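Local coordinates for protein putative citrate lyase (Ralstonia eutropha, PDB 3QQW) that probably acts as a magnesium-dependent lyase of the HpcH/HpaI aldolase/citrate lyase family, perhaps cleaving (S)-citramalyl-CoA, at residues M39-V43 and R79-A85; T52-E56 and H67-V71; V101-N106 and V136-L142; V161-E166 and A213-N218. All blocks are in the same frame, centred on the assembly; numbering follows the deposited sequence.

Contact 1 of 4, residues M39-V43 and R79-A85; sequences MDLQV and RNVHGRA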
loop_
_atom_site.group_PDB
_atom_site.type_symbol
_atom_site.label_atom_id
_atom_site.label_comp_id
_atom_site.label_asym_id
_atom_site.label_seq_id
_atom_site.Cartn_x
_atom_site.Cartn_y
_atom_site.Cartn_z
HETATM N N MSE C 39 -2.555 -29.602 -25.076
HETATM C CA MSE C 39 -2.126 -29.144 -26.408
HETATM C C MSE C 39 -3.204 -29.417 -27.406
HETATM O O MSE C 39 -3.479 -28.549 -28.223
HETATM C CB MSE C 39 -0.823 -29.795 -26.842
HETATM C CG MSE C 39 0.390 -29.193 -26.166
HETATM SE SE MSE C 39 1.937 -30.290 -26.544
HETATM C CE MSE C 39 3.303 -29.173 -25.577
ATOM N N ASP C 40 -3.851 -30.592 -27.316
ATOM C CA ASP C 40 -4.991 -30.981 -28.183
ATOM C C ASP C 40 -6.214 -30.101 -27.927
ATOM O O ASP C 40 -6.967 -29.834 -28.848
ATOM C CB ASP C 40 -5.392 -32.452 -27.967
ATOM C CG ASP C 40 -4.340 -33.470 -28.338
ATOM O OD1 ASP C 40 -3.317 -33.079 -28.979
ATOM O OD2 ASP C 40 -4.521 -34.656 -27.989
ATOM N N LEU C 41 -6.411 -29.662 -26.667
ATOM C CA LEU C 41 -7.526 -28.819 -26.286
ATOM C C LEU C 41 -7.318 -27.405 -26.855
ATOM O O LEU C 41 -8.310 -26.752 -27.194
ATOM C CB LEU C 41 -7.670 -28.832 -24.765
ATOM C CG LEU C 41 -8.958 -28.274 -24.180
ATOM C CD1 LEU C 41 -10.166 -29.096 -24.602
ATOM C CD2 LEU C 41 -8.844 -28.131 -22.669
ATOM N N GLN C 42 -6.019 -26.963 -27.046
ATOM C CA GLN C 42 -5.688 -25.688 -27.696
ATOM C C GLN C 42 -6.092 -25.749 -29.171
ATOM O O GLN C 42 -6.466 -24.735 -29.755
ATOM C CB GLN C 42 -4.201 -25.370 -27.584
ATOM C CG GLN C 42 -3.758 -24.909 -26.207
ATOM C CD GLN C 42 -2.277 -24.593 -26.131
ATOM O OE1 GLN C 42 -1.395 -25.406 -26.475
ATOM N NE2 GLN C 42 -1.976 -23.445 -25.544
ATOM N N VAL C 43 -6.032 -26.954 -29.769
ATOM C CA VAL C 43 -6.405 -27.153 -31.164
ATOM C C VAL C 43 -7.928 -27.067 -31.260
ATOM O O VAL C 43 -8.453 -26.445 -32.182
ATOM C CB VAL C 43 -5.825 -28.483 -31.719
ATOM C CG1 VAL C 43 -6.292 -28.729 -33.131
ATOM C CG2 VAL C 43 -4.300 -28.458 -31.671
ATOM N N ARG C 79 2.755 -32.154 -31.935
ATOM C CA ARG C 79 1.576 -32.135 -31.062
ATOM C C ARG C 79 1.338 -30.707 -30.556
ATOM O O ARG C 79 0.192 -30.312 -30.347
ATOM C CB ARG C 79 1.793 -33.095 -29.878
ATOM C CG ARG C 79 0.581 -33.290 -28.979
ATOM C CD ARG C 79 0.097 -34.697 -29.119
ATOM N NE ARG C 79 -1.104 -34.951 -28.322
ATOM C CZ ARG C 79 -1.177 -35.893 -27.396
ATOM N NH1 ARG C 79 -0.110 -36.628 -27.099
ATOM N NH2 ARG C 79 -2.308 -36.103 -26.748
ATOM N N ASN C 80 2.434 -29.943 -30.366
ATOM C CA ASN C 80 2.383 -28.558 -29.940
ATOM C C ASN C 80 2.155 -27.740 -31.195
ATOM O O ASN C 80 3.104 -27.275 -31.827
ATOM C CB ASN C 80 3.655 -28.162 -29.156
ATOM C CG ASN C 80 3.730 -26.708 -28.801
ATOM O OD1 ASN C 80 2.749 -25.981 -28.924
ATOM N ND2 ASN C 80 4.918 -26.231 -28.425
ATOM N N VAL C 81 0.885 -27.595 -31.571
ATOM C CA VAL C 81 0.463 -26.925 -32.792
ATOM C C VAL C 81 0.568 -25.395 -32.695
ATOM O O VAL C 81 1.095 -24.766 -33.601
ATOM C CB VAL C 81 -0.976 -27.369 -33.177
ATOM C CG1 VAL C 81 -1.485 -26.589 -34.383
ATOM C CG2 VAL C 81 -1.024 -28.870 -33.452
ATOM N N HIS C 82 0.048 -24.801 -31.632
ATOM C CA HIS C 82 -0.026 -23.348 -31.517
ATOM C C HIS C 82 1.213 -22.681 -30.925
ATOM O O HIS C 82 1.298 -21.457 -30.990
ATOM C CB HIS C 82 -1.284 -22.940 -30.731
ATOM C CG HIS C 82 -2.532 -23.221 -31.508
ATOM N ND1 HIS C 82 -2.869 -22.482 -32.632
ATOM C CD2 HIS C 82 -3.458 -24.192 -31.339
ATOM C CE1 HIS C 82 -3.995 -23.010 -33.087
ATOM N NE2 HIS C 82 -4.377 -24.045 -32.353
ATOM N N GLY C 83 2.166 -23.461 -30.412
ATOM C CA GLY C 83 3.406 -22.932 -29.854
ATOM C C GLY C 83 3.160 -22.070 -28.638
ATOM O O GLY C 83 3.914 -21.137 -28.376
ATOM N N ARG C 84 2.107 -22.403 -27.883
ATOM C CA ARG C 84 1.636 -21.652 -26.710
ATOM C C ARG C 84 1.748 -22.508 -25.477
ATOM O O ARG C 84 0.858 -22.532 -24.606
ATOM C CB ARG C 84 0.179 -21.131 -26.935
ATOM C CG ARG C 84 0.089 -19.893 -27.875
ATOM C CD ARG C 84 1.139 -18.785 -27.662
ATOM N NE ARG C 84 1.252 -18.340 -26.258
ATOM C CZ ARG C 84 2.292 -17.671 -25.758
ATOM N NH1 ARG C 84 3.317 -17.350 -26.531
ATOM N NH2 ARG C 84 2.318 -17.330 -24.473
ATOM N N ALA C 85 2.886 -23.181 -25.403
ATOM C CA ALA C 85 3.269 -24.085 -24.342
ATOM C C ALA C 85 4.589 -23.612 -23.718
ATOM O O ALA C 85 5.614 -23.531 -24.398
ATOM C CB ALA C 85 3.402 -25.494 -24.902
HETATM O O HOH W 1 -1.379 -26.618 -29.670
HETATM O O HOH W 2 -2.444 -31.230 -30.860
HETATM O O HOH W 3 0.619 -24.793 -27.992
HETATM O O HOH W 4 -6.715 -24.657 -33.549
#
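R79 grips D40 side-on, NE and NH2 each taking one carboxylate oxygen. NE donates to OD1 of D40 over 3.0 Å and nearly straight (171°), meeting that oxygen on its syn side; NH2 reaches OD2 of D40 at 2.9 Å, but from above the carboxylate plane. Both oxygens lie close to the guanidinium plane, so the mismatch is a twist of 32° between the two flat groups. The arginine gets there with CG anti to its backbone N (chi1 -173°) and a bend at chi2. Water 2 donates to D40 OD1 and R79 O, tying the same carboxylate to the loop backbone.

Further in, the extended selenomethionine M39 runs past N80 and sets its CE 3.7 Å from the CB of A85. Q42, also extended beyond CG, sends NE2 to R84 O at 3.1 Å; the amide hydrogen points almost straight at the oxygen yet arrives above the carbonyl plane. The same NE2 also donates to F49 O, while water 3 links Q42 OE1 to N80 OD1 and R84 N. Toward solvent, V43 CG2 rests 3.8 Å from V81 CG2, and water 4 joins H82 NE2 to V43 O.

The contact thus fastens helix 32-45 to the loop entering strand 85-88, as neighbouring beta-alpha units of a TIM barrel pack.

Contact 2 of 4, residues T52-E56 and H67-V71; sequences TCDCE and HAEMV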
loop_
_atom_site.group_PDB
_atom_site.type_symbol
_atom_site.label_atom_id
_atom_site.label_comp_id
_atom_site.label_asym_id
_atom_site.label_seq_id
_atom_site.Cartn_x
_atom_site.Cartn_y
_atom_site.Cartn_z
ATOM N N THR C 52 1.151 -24.490 -19.446
ATOM C CA THR C 52 2.398 -24.521 -18.706
ATOM C C THR C 52 2.697 -25.962 -18.347
ATOM O O THR C 52 1.919 -26.610 -17.647
ATOM C CB THR C 52 2.411 -23.593 -17.463
ATOM O OG1 THR C 52 2.038 -22.285 -17.866
ATOM C CG2 THR C 52 3.783 -23.524 -16.817
ATOM N N CYS C 53 3.806 -26.466 -18.866
ATOM C CA CYS C 53 4.310 -27.801 -18.545
ATOM C C CYS C 53 5.012 -27.661 -17.243
ATOM O O CYS C 53 6.005 -26.933 -17.123
ATOM C CB CYS C 53 5.225 -28.330 -19.641
ATOM S SG CYS C 53 4.495 -28.258 -21.284
ATOM N N ASP C 54 4.382 -28.189 -16.226
ATOM C CA ASP C 54 4.856 -28.032 -14.878
ATOM C C ASP C 54 6.014 -28.983 -14.552
ATOM O O ASP C 54 5.810 -30.171 -14.577
ATOM C CB ASP C 54 3.688 -28.231 -13.918
ATOM C CG ASP C 54 3.902 -27.553 -12.583
ATOM O OD1 ASP C 54 5.051 -27.110 -12.313
ATOM O OD2 ASP C 54 2.936 -27.468 -11.804
ATOM N N CYS C 55 7.219 -28.459 -14.266
ATOM C CA CYS C 55 8.384 -29.256 -13.836
ATOM C C CYS C 55 8.381 -29.252 -12.349
ATOM O O CYS C 55 8.340 -30.329 -11.748
ATOM C CB CYS C 55 9.705 -28.722 -14.390
ATOM S SG CYS C 55 9.977 -29.093 -16.138
ATOM N N GLU C 56 8.310 -28.019 -11.768
ATOM C CA GLU C 56 8.257 -27.670 -10.349
ATOM C C GLU C 56 7.415 -28.651 -9.535
ATOM O O GLU C 56 7.944 -29.248 -8.588
ATOM C CB GLU C 56 7.716 -26.242 -10.160
ATOM C CG GLU C 56 8.297 -25.557 -8.941
ATOM C CD GLU C 56 7.317 -25.010 -7.923
ATOM O OE1 GLU C 56 6.269 -24.447 -8.321
ATOM O OE2 GLU C 56 7.641 -25.084 -6.715
ATOM N N HIS C 67 11.947 -35.673 -16.424
ATOM C CA HIS C 67 10.735 -34.878 -16.547
ATOM C C HIS C 67 10.949 -33.675 -17.435
ATOM O O HIS C 67 10.079 -33.396 -18.275
ATOM C CB HIS C 67 10.233 -34.439 -15.183
ATOM C CG HIS C 67 8.808 -34.006 -15.222
ATOM N ND1 HIS C 67 8.452 -32.689 -15.519
ATOM C CD2 HIS C 67 7.686 -34.723 -14.993
ATOM C CE1 HIS C 67 7.134 -32.664 -15.479
ATOM N NE2 HIS C 67 6.631 -33.855 -15.137
ATOM N N ALA C 68 12.100 -32.963 -17.277
ATOM C CA ALA C 68 12.423 -31.796 -18.137
ATOM C C ALA C 68 12.635 -32.253 -19.606
ATOM O O ALA C 68 12.190 -31.576 -20.525
ATOM C CB ALA C 68 13.646 -31.054 -17.611
ATOM N N GLU C 69 13.229 -33.434 -19.810
ATOM C CA GLU C 69 13.428 -34.021 -21.138
ATOM C C GLU C 69 12.106 -34.308 -21.822
ATOM O O GLU C 69 11.976 -34.085 -23.029
ATOM C CB GLU C 69 14.258 -35.312 -21.045
ATOM C CG GLU C 69 15.749 -35.032 -20.922
ATOM C CD GLU C 69 16.627 -36.206 -20.557
ATOM O OE1 GLU C 69 16.088 -37.311 -20.330
ATOM O OE2 GLU C 69 17.861 -36.014 -20.478
HETATM N N MSE C 70 11.121 -34.805 -21.050
HETATM C CA MSE C 70 9.786 -35.092 -21.577
HETATM C C MSE C 70 9.131 -33.745 -21.943
HETATM O O MSE C 70 8.587 -33.621 -23.035
HETATM C CB MSE C 70 8.959 -35.897 -20.532
HETATM C CG MSE C 70 7.499 -36.103 -20.902
HETATM SE SE MSE C 70 6.410 -34.540 -20.491
HETATM C CE MSE C 70 6.178 -34.749 -18.489
ATOM N N VAL C 71 9.250 -32.725 -21.054
ATOM C CA VAL C 71 8.649 -31.397 -21.265
ATOM C C VAL C 71 9.221 -30.796 -22.568
ATOM O O VAL C 71 8.448 -30.461 -23.464
ATOM C CB VAL C 71 8.849 -30.480 -20.017
ATOM C CG1 VAL C 71 8.646 -28.995 -20.339
ATOM C CG2 VAL C 71 7.952 -30.911 -18.866
#
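Strand 49-54 and helix 64-76 are the first two elements of a beta-alpha-beta unit that continues into strand 85-88, and this contact is where the helix lies against its own strand in the TIM barrel. V71 and C53 make its closest apolar pair: CG1 of V71 is 3.6 Å from CB of C53, and its other branch, CG2, comes almost as near to the same carbon. Both methyls thus press on the cysteine CB from the helix side. CG2 also meets C55 SG at 3.9 Å, so one valine bridges two residues that are separated by D54 along the chain.

The alternation of the strand explains the division of labour. C53 points its side chain to the helix, whereas D54 turns the other way and forms a salt bridge with R88, a predicted substrate-binding residue; its carboxylate thus belongs to the side of the predicted active site. I104 of helix 97-107 packs on both C55 and V71, and I35 of helix 32-45 on C53, placing the interface in a buried layer between barrel and helices.

At the N-terminal side of the helical segment H67 has its ring anti to the backbone N (chi1 -162°), which carries the imidazole toward the strand end. NE2 is hydrogen-bonded to G30 O. C55 SG approaches the ring edge, 5.1 Å from its centroid and 86° off the normal, while M70 CE, from the same helix, lies over one face, offset toward the rim. No hydrogen bond spans the two segments; near the ring plane, D54 O meets H67 CE1 at 3.0 Å.

Contact 3 of 4, residues V101-N106 and V136-L142; sequences VDIIVN and VAKRAGL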
loop_
_atom_site.group_PDB
_atom_site.type_symbol
_atom_site.label_atom_id
_atom_site.label_comp_id
_atom_site.label_asym_id
_atom_site.label_seq_id
_atom_site.Cartn_x
_atom_site.Cartn_y
_atom_site.Cartn_z
ATOM N N VAL C 101 16.417 -25.385 -17.223
ATOM C CA VAL C 101 16.621 -24.341 -18.240
ATOM C C VAL C 101 17.449 -24.933 -19.382
ATOM O O VAL C 101 17.007 -24.866 -20.532
ATOM C CB VAL C 101 17.245 -23.054 -17.641
ATOM C CG1 VAL C 101 17.664 -22.083 -18.740
ATOM C CG2 VAL C 101 16.269 -22.379 -16.678
ATOM N N ASP C 102 18.601 -25.568 -19.067
ATOM C CA ASP C 102 19.447 -26.201 -20.088
ATOM C C ASP C 102 18.649 -27.163 -20.968
ATOM O O ASP C 102 18.620 -27.003 -22.184
ATOM C CB ASP C 102 20.604 -26.973 -19.443
ATOM C CG ASP C 102 21.559 -26.154 -18.618
ATOM O OD1 ASP C 102 21.534 -24.903 -18.744
ATOM O OD2 ASP C 102 22.325 -26.761 -17.823
ATOM N N ILE C 103 17.951 -28.122 -20.349
ATOM C CA ILE C 103 17.193 -29.155 -21.061
ATOM C C ILE C 103 16.031 -28.570 -21.874
ATOM O O ILE C 103 15.892 -28.909 -23.047
ATOM C CB ILE C 103 16.695 -30.268 -20.082
ATOM C CG1 ILE C 103 17.893 -31.033 -19.447
ATOM C CG2 ILE C 103 15.754 -31.230 -20.795
ATOM C CD1 ILE C 103 17.495 -31.876 -18.230
ATOM N N ILE C 104 15.201 -27.717 -21.247
ATOM C CA ILE C 104 14.020 -27.174 -21.911
ATOM C C ILE C 104 14.394 -26.153 -23.008
ATOM O O ILE C 104 13.890 -26.273 -24.112
ATOM C CB ILE C 104 12.980 -26.631 -20.898
ATOM C CG1 ILE C 104 12.486 -27.793 -20.002
ATOM C CG2 ILE C 104 11.785 -25.965 -21.626
ATOM C CD1 ILE C 104 11.817 -27.378 -18.697
ATOM N N VAL C 105 15.284 -25.213 -22.745
ATOM C CA VAL C 105 15.620 -24.220 -23.761
ATOM C C VAL C 105 16.313 -24.890 -24.953
ATOM O O VAL C 105 15.871 -24.672 -26.087
ATOM C CB VAL C 105 16.416 -23.008 -23.205
ATOM C CG1 VAL C 105 16.868 -22.091 -24.345
ATOM C CG2 VAL C 105 15.574 -22.214 -22.192
ATOM N N ASN C 106 17.310 -25.761 -24.703
ATOM C CA ASN C 106 18.014 -26.429 -25.792
ATOM C C ASN C 106 17.139 -27.444 -26.520
ATOM O O ASN C 106 17.366 -27.701 -27.714
ATOM C CB ASN C 106 19.299 -27.083 -25.305
ATOM C CG ASN C 106 20.336 -26.075 -24.879
ATOM O OD1 ASN C 106 20.698 -25.170 -25.629
ATOM N ND2 ASN C 106 20.840 -26.208 -23.661
ATOM N N VAL C 136 21.526 -19.232 -22.073
ATOM C CA VAL C 136 21.139 -20.524 -22.666
ATOM C C VAL C 136 20.350 -20.272 -23.985
ATOM O O VAL C 136 20.631 -20.937 -24.996
ATOM C CB VAL C 136 20.377 -21.436 -21.655
ATOM C CG1 VAL C 136 20.046 -22.770 -22.300
ATOM C CG2 VAL C 136 21.208 -21.667 -20.383
ATOM N N ALA C 137 19.409 -19.275 -23.979
ATOM C CA ALA C 137 18.611 -18.936 -25.170
ATOM C C ALA C 137 19.495 -18.536 -26.359
ATOM O O ALA C 137 19.366 -19.125 -27.428
ATOM C CB ALA C 137 17.618 -17.835 -24.853
ATOM N N LYS C 138 20.446 -17.606 -26.145
ATOM C CA LYS C 138 21.390 -17.150 -27.164
ATOM C C LYS C 138 22.271 -18.324 -27.660
ATOM O O LYS C 138 22.391 -18.488 -28.879
ATOM C CB LYS C 138 22.235 -15.973 -26.641
ATOM N N ARG C 139 22.829 -19.175 -26.749
ATOM C CA ARG C 139 23.657 -20.335 -27.146
ATOM C C ARG C 139 22.847 -21.381 -27.944
ATOM O O ARG C 139 23.415 -22.127 -28.736
ATOM C CB ARG C 139 24.285 -21.023 -25.935
ATOM C CG ARG C 139 25.439 -20.290 -25.278
ATOM C CD ARG C 139 25.951 -21.086 -24.094
ATOM N NE ARG C 139 26.332 -20.210 -22.988
ATOM C CZ ARG C 139 25.879 -20.319 -21.741
ATOM N NH1 ARG C 139 25.026 -21.284 -21.417
ATOM N NH2 ARG C 139 26.292 -19.478 -20.804
ATOM N N ALA C 140 21.527 -21.426 -27.738
ATOM C CA ALA C 140 20.622 -22.334 -28.455
ATOM C C ALA C 140 20.206 -21.768 -29.826
ATOM O O ALA C 140 19.455 -22.406 -30.565
ATOM C CB ALA C 140 19.387 -22.600 -27.613
ATOM N N GLY C 141 20.701 -20.589 -30.154
ATOM C CA GLY C 141 20.420 -19.930 -31.420
ATOM C C GLY C 141 19.089 -19.231 -31.513
ATOM O O GLY C 141 18.590 -18.997 -32.612
ATOM N N LEU C 142 18.498 -18.895 -30.376
ATOM C CA LEU C 142 17.232 -18.178 -30.340
ATOM C C LEU C 142 17.490 -16.689 -30.606
ATOM O O LEU C 142 18.358 -16.092 -29.936
ATOM C CB LEU C 142 16.536 -18.364 -28.988
ATOM C CG LEU C 142 15.906 -19.703 -28.635
ATOM C CD1 LEU C 142 15.219 -19.613 -27.385
ATOM C CD2 LEU C 142 14.987 -20.231 -29.716
HETATM O O HOH W 5 22.358 -23.402 -25.219
#
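V136 enters helix 97-107 as a knob, its isopropyl group set among V101, D102, V105 and N106. The two methyls divide the hole between them. CG1, anti to the backbone N (chi1 -178°), meets V105 CB at 3.7 Å and lies beside N106 ND2, whose side chain crosses the valine at about a right angle. CG2 faces the other end of the hole, 3.9 Å from V101 CG1 and 3.6 Å from D102 OD1. The aspartate, too, crosses V136 nearly perpendicularly, and its OD1 is hydrogen-bonded to the hydroxyl of Y132 one turn earlier on helix 123-139.

V105 answers from the opposite helix. Its CG1 reaches over the backbone of the last helical turn, 3.7 Å from A137 CA, and is also within van der Waals range of A140 CB and L142 CD1. That turn ends in a Schellman motif: G141 has positive phi, L142 N bonds back to A137 O, and G141 N to K138 O. The turn out of the helix brings L142 to the same valine.

At the outer margin N106 has a partner at each end of its amide, though the ND2 bond, to D102 O, is weak. OD1 accepts from water 5, which also donates to V136 O at 3.0 Å; A140 CB lies 3.5 Å from the same OD1.

Between the segments, then, these neighbouring outer TIM-barrel helices are joined by apolar fit without direct hydrogen bonds; D102 reaches back to Y132 on the partner helix, and N106 turns to its own helix and water.

Contact 4 of 4, residues V161-E166 and A213-N218; sequences VFQIAE and AAALAN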
loop_
_atom_site.group_PDB
_atom_site.type_symbol
_atom_site.label_atom_id
_atom_site.label_comp_id
_atom_site.label_asym_id
_atom_site.label_seq_id
_atom_site.Cartn_x
_atom_site.Cartn_y
_atom_site.Cartn_z
ATOM N N VAL C 161 8.763 -6.455 -5.490
ATOM C CA VAL C 161 7.918 -6.552 -6.687
ATOM C C VAL C 161 8.195 -5.427 -7.740
ATOM O O VAL C 161 8.265 -5.745 -8.940
ATOM C CB VAL C 161 6.417 -6.716 -6.384
ATOM C CG1 VAL C 161 5.757 -5.420 -5.873
ATOM C CG2 VAL C 161 5.694 -7.306 -7.594
ATOM N N PHE C 162 8.409 -4.162 -7.307
ATOM C CA PHE C 162 8.659 -3.069 -8.242
ATOM C C PHE C 162 10.042 -3.183 -8.900
ATOM O O PHE C 162 10.215 -2.794 -10.066
ATOM C CB PHE C 162 8.474 -1.706 -7.569
ATOM C CG PHE C 162 7.016 -1.310 -7.536
ATOM C CD1 PHE C 162 6.453 -0.578 -8.578
ATOM C CD2 PHE C 162 6.193 -1.703 -6.481
ATOM C CE1 PHE C 162 5.091 -0.232 -8.554
ATOM C CE2 PHE C 162 4.829 -1.370 -6.470
ATOM C CZ PHE C 162 4.289 -0.639 -7.501
ATOM N N GLN C 163 10.990 -3.773 -8.187
ATOM C CA GLN C 163 12.335 -4.011 -8.701
ATOM C C GLN C 163 12.295 -5.204 -9.680
ATOM O O GLN C 163 12.848 -5.128 -10.773
ATOM C CB GLN C 163 13.279 -4.255 -7.533
ATOM C CG GLN C 163 14.702 -3.993 -7.836
ATOM C CD GLN C 163 15.414 -3.757 -6.542
ATOM O OE1 GLN C 163 15.465 -4.627 -5.660
ATOM N NE2 GLN C 163 15.928 -2.548 -6.374
ATOM N N ILE C 164 11.560 -6.266 -9.313
ATOM C CA ILE C 164 11.370 -7.449 -10.160
ATOM C C ILE C 164 10.691 -7.020 -11.476
ATOM O O ILE C 164 11.174 -7.372 -12.539
ATOM C CB ILE C 164 10.563 -8.545 -9.396
ATOM C CG1 ILE C 164 11.429 -9.202 -8.298
ATOM C CG2 ILE C 164 9.975 -9.586 -10.349
ATOM C CD1 ILE C 164 10.707 -10.106 -7.306
ATOM N N ALA C 165 9.633 -6.204 -11.403
ATOM C CA ALA C 165 8.884 -5.739 -12.576
ATOM C C ALA C 165 9.744 -4.928 -13.576
ATOM O O ALA C 165 9.381 -4.814 -14.744
ATOM C CB ALA C 165 7.694 -4.912 -12.136
ATOM N N GLU C 166 10.887 -4.415 -13.142
ATOM C CA GLU C 166 11.775 -3.659 -14.001
ATOM C C GLU C 166 12.786 -4.538 -14.728
ATOM O O GLU C 166 13.469 -4.037 -15.626
ATOM C CB GLU C 166 12.511 -2.591 -13.166
ATOM C CG GLU C 166 11.616 -1.397 -12.896
ATOM C CD GLU C 166 12.259 -0.062 -13.159
ATOM O OE1 GLU C 166 13.284 -0.026 -13.879
ATOM O OE2 GLU C 166 11.660 0.959 -12.755
ATOM N N ALA C 213 -0.249 -3.415 -9.459
ATOM C CA ALA C 213 0.287 -2.067 -9.619
ATOM C C ALA C 213 1.704 -2.088 -10.224
ATOM O O ALA C 213 1.973 -1.297 -11.119
ATOM C CB ALA C 213 0.292 -1.337 -8.272
ATOM N N ALA C 214 2.578 -3.015 -9.758
ATOM C CA ALA C 214 3.960 -3.162 -10.228
ATOM C C ALA C 214 4.012 -3.657 -11.666
ATOM O O ALA C 214 4.823 -3.172 -12.450
ATOM C CB ALA C 214 4.726 -4.114 -9.321
ATOM N N ALA C 215 3.148 -4.634 -11.996
ATOM C CA ALA C 215 3.053 -5.242 -13.309
ATOM C C ALA C 215 2.584 -4.226 -14.326
ATOM O O ALA C 215 3.300 -3.959 -15.310
ATOM C CB ALA C 215 2.108 -6.436 -13.266
ATOM N N LEU C 216 1.427 -3.587 -14.054
ATOM C CA LEU C 216 0.847 -2.601 -14.959
ATOM C C LEU C 216 1.733 -1.369 -15.109
ATOM O O LEU C 216 1.803 -0.827 -16.206
ATOM C CB LEU C 216 -0.577 -2.216 -14.551
ATOM C CG LEU C 216 -1.601 -3.350 -14.579
ATOM C CD1 LEU C 216 -2.907 -2.877 -14.061
ATOM C CD2 LEU C 216 -1.732 -3.972 -15.965
ATOM N N ALA C 217 2.468 -0.982 -14.058
ATOM C CA ALA C 217 3.405 0.149 -14.132
ATOM C C ALA C 217 4.548 -0.129 -15.102
ATOM O O ALA C 217 5.155 0.807 -15.596
ATOM C CB ALA C 217 3.977 0.453 -12.757
ATOM N N ASN C 218 4.828 -1.406 -15.381
ATOM C CA ASN C 218 5.959 -1.804 -16.223
ATOM C C ASN C 218 5.562 -2.580 -17.488
ATOM O O ASN C 218 6.386 -3.305 -18.039
ATOM C CB ASN C 218 6.914 -2.645 -15.368
ATOM C CG ASN C 218 7.646 -1.801 -14.376
ATOM O OD1 ASN C 218 8.603 -1.116 -14.722
ATOM N ND2 ASN C 218 7.183 -1.772 -13.142
HETATM O O HOH W 6 9.187 -0.435 -11.323
#
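Two outer helices of the TIM barrel, 161-164 and 202-217, pack here through a phenylalanine laid over an alanine. F162 turns one ring face to A214, whose CB stands 3.7 Å from the ring centroid and only 2° off the normal, a CH-pi contact of nearly exact centring. The same methyl is met by both branches of V161, CG1 and CG2, each at 3.8 Å. A165 CB packs 3.4 Å from A214 O and about as near to N218 ND2. Small residues on helix 202-217 allow this close approach: the CA atoms of F162 and A214 are 5.1 Å apart. R159 of a second subunit packs on F162, so the ring also belongs to the subunit interface.

Toward the segment ends the contact becomes polar and watery. E166 and N218 cross at about a right angle, with CG of E166 3.5 Å from OD1 of N218 and no hydrogen bond between the two side chains. Water 6 spans the divide instead, donating to F162 O and E166 OE2 and accepting from N218 ND2. The amide is held by the helix it follows, ND2 donating to A214 O over 2.8 Å at 172°, in the carbonyl plane.

All four contacts belong to one TIM barrel, but at different depths. Contact 2 is the core one, joining a strand to the helix that follows it, and is apolar apart from the histidine. Contacts 1, 3 and 4 are partly buried and recruit water at their margins; contact 1 alone has a salt bridge and direct hydrogen bonds across its segments. Helix pairs make contacts 3 and 4, by a valine knob in one and an aromatic face in the other. Contacts 1 and 2 do not touch, although 2 is nested in the chain loop closed by 1, while contacts 2 and 3 pack through I103 and I104. Contact 4, about 30 Å centre to centre from contact 1, is the one reached by another subunit.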